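Glutathione-specific gamma-glutamylcyclotransferase (Saccharomyces cerevisiae S288c, PDB 5HWI) cleaves glutathione, but not other gamma-glutamyl peptides, into 5-oxo-L-proline and the dipeptide Cys-Gly. Local coordinates at residues 121-126 with 155-160. The protein carries 4 engineered substitutions. Numbering follows the deposited sequence.
Sequences LHEVEV and VLLTSV
The carbonyl oxygen of H122 accepts the N-H of V160 (N to O 2.9 Å) and also receives the CA-H of S159, whose CA lies 3.2 Å from that O. The amide bond is bent, 133° at the hydrogen, whereas the bond from V124 N to T158 O is nearly straight at 171°. These belong to an antiparallel ladder between strands 120-128 and 155-162 in the mixed sheet of the gamma-glutamylcyclotransferase fold, with hydrogen-bonded pairs H122-V160, V124-T158 and V126-L156.

The side chains of these pairs share one face, which is mostly apolar. There V124 and V160 meet at about a right angle, their CG1 atoms 3.8 Å apart; CG1 of V160 sits between its own backbone N and carbonyl carbon (chi1 64°) and also lies against V124 CG2. In one of two conformers of T158, its CG2 lies 3.6 Å from V126 CG1, while A30 and I32 of strand 26-33 adjoin V126. V160 also touches Y13, a substrate-binding residue by similarity, which places this end of the ladder beside the probable glutathione pocket.

On the other face, the extended side chains of E123 and E125 each touch a branch of L157, E123 OE1 3.8 Å from L157 CD2 and E125 CG 4.0 Å from L157 CD1. The S159 hydroxyl hydrogen-bonds to the carbonyl O of W9 and to NH2 of R108. At the far end, CG1 of V155 lies 3.7 Å from CB of E125, the two side chains meeting at a slant.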
loop_
_atom_site.group_PDB
_atom_site.type_symbol
_atom_site.label_atom_id
_atom_site.label_comp_id
_atom_site.label_asym_id
_atom_site.label_seq_id
_atom_site.Cartn_x
_atom_site.Cartn_y
_atom_site.Cartn_z
ATOM N N LEU A 121 9.081 7.110 7.376
ATOM C CA LEU A 121 9.573 5.740 7.349
ATOM C C LEU A 121 9.232 5.043 8.669
ATOM O O LEU A 121 9.518 5.582 9.751
ATOM C CB LEU A 121 11.094 5.744 7.121
ATOM C CG LEU A 121 11.780 4.431 6.759
ATOM C CD1 LEU A 121 11.229 3.779 5.510
ATOM C CD2 LEU A 121 13.305 4.664 6.681
ATOM N N HIS A 122 8.680 3.834 8.583
ATOM C CA HIS A 122 8.261 3.051 9.750
ATOM C C HIS A 122 8.669 1.597 9.573
ATOM O O HIS A 122 9.092 1.179 8.493
ATOM C CB HIS A 122 6.751 3.115 9.952
ATOM C CG HIS A 122 6.239 4.509 10.057
ATOM N ND1 HIS A 122 6.000 5.116 11.277
ATOM C CD2 HIS A 122 5.971 5.437 9.107
ATOM C CE1 HIS A 122 5.585 6.354 11.068
ATOM N NE2 HIS A 122 5.559 6.573 9.762
ATOM N N GLU A 123 8.557 0.813 10.654
ATOM C CA GLU A 123 8.812 -0.626 10.572
ATOM C C GLU A 123 7.550 -1.373 10.977
ATOM O O GLU A 123 6.943 -1.036 11.997
ATOM C CB GLU A 123 10.010 -1.048 11.459
ATOM C CG GLU A 123 11.330 -0.504 10.933
ATOM C CD GLU A 123 12.487 -0.599 11.947
ATOM O OE1 GLU A 123 12.278 -1.116 13.069
ATOM O OE2 GLU A 123 13.605 -0.147 11.614
ATOM N N VAL A 124 7.121 -2.340 10.157
ATOM C CA VAL A 124 5.899 -3.102 10.415
ATOM C C VAL A 124 6.155 -4.578 10.148
ATOM O O VAL A 124 7.050 -4.941 9.390
ATOM C CB VAL A 124 4.700 -2.618 9.532
ATOM C CG1 VAL A 124 4.409 -1.107 9.807
ATOM C CG2 VAL A 124 4.977 -2.890 8.047
ATOM N N GLU A 125 5.324 -5.425 10.755
ATOM C CA GLU A 125 5.368 -6.871 10.522
ATOM C C GLU A 125 4.456 -7.259 9.363
ATOM O O GLU A 125 3.350 -6.729 9.244
ATOM C CB GLU A 125 4.903 -7.635 11.761
ATOM C CG GLU A 125 5.733 -7.388 12.943
ATOM C CD GLU A 125 5.238 -8.177 14.161
ATOM O OE1 GLU A 125 4.016 -8.423 14.289
ATOM O OE2 GLU A 125 6.105 -8.581 14.960
ATOM N N VAL A 126 4.922 -8.178 8.498
ATOM C CA VAL A 126 4.074 -8.710 7.423
ATOM C C VAL A 126 4.186 -10.220 7.450
ATOM O O VAL A 126 5.150 -10.778 7.984
ATOM C CB VAL A 126 4.468 -8.202 6.014
ATOM C CG1 VAL A 126 4.380 -6.705 5.990
ATOM C CG2 VAL A 126 5.907 -8.684 5.616
ATOM N N VAL A 155 6.624 -14.481 9.759
ATOM C CA VAL A 155 6.451 -13.042 9.983
ATOM C C VAL A 155 7.797 -12.331 9.858
ATOM O O VAL A 155 8.781 -12.724 10.512
ATOM C CB VAL A 155 5.824 -12.776 11.361
ATOM C CG1 VAL A 155 5.667 -11.290 11.581
ATOM C CG2 VAL A 155 4.498 -13.552 11.483
ATOM N N LEU A 156 7.810 -11.237 9.096
ATOM C CA LEU A 156 9.022 -10.493 8.760
ATOM C C LEU A 156 8.845 -9.033 9.129
ATOM O O LEU A 156 7.803 -8.455 8.806
ATOM C CB LEU A 156 9.306 -10.580 7.260
ATOM C CG LEU A 156 10.503 -9.757 6.835
ATOM C CD1 LEU A 156 11.774 -10.417 7.390
ATOM C CD2 LEU A 156 10.484 -9.724 5.237
ATOM N N LEU A 157 9.843 -8.451 9.824
ATOM C CA LEU A 157 9.874 -7.021 10.093
ATOM C C LEU A 157 10.427 -6.296 8.870
ATOM O O LEU A 157 11.532 -6.617 8.417
ATOM C CB LEU A 157 10.752 -6.711 11.299
ATOM C CG LEU A 157 10.482 -5.290 11.824
ATOM C CD1 LEU A 157 9.059 -5.179 12.455
ATOM C CD2 LEU A 157 11.546 -4.883 12.867
ATOM N N THR A 158 9.674 -5.329 8.321
ATOM C CA THR A 158 10.063 -4.650 7.078
ATOM C C THR A 158 9.817 -3.147 7.195
ATOM O O THR A 158 8.874 -2.729 7.858
ATOM C CB THR A 158 9.292 -5.230 5.843
ATOM O OG1 THR A 158 9.619 -4.507 4.640
ATOM C CG2 THR A 158 7.727 -5.262 6.039
ATOM N N SER A 159 10.664 -2.331 6.543
ATOM C CA SER A 159 10.475 -0.883 6.527
ATOM C C SER A 159 9.370 -0.561 5.511
ATOM O O SER A 159 9.067 -1.355 4.615
ATOM C CB SER A 159 11.753 -0.110 6.182
ATOM O OG SER A 159 12.135 -0.356 4.811
ATOM N N VAL A 160 8.736 0.594 5.700
ATOM C CA VAL A 160 7.557 0.941 4.895
ATOM C C VAL A 160 7.392 2.457 4.945
ATOM O O VAL A 160 7.685 3.078 5.958
ATOM C CB VAL A 160 6.295 0.189 5.386
ATOM C CG1 VAL A 160 5.921 0.583 6.786
ATOM C CG2 VAL A 160 5.064 0.462 4.409
#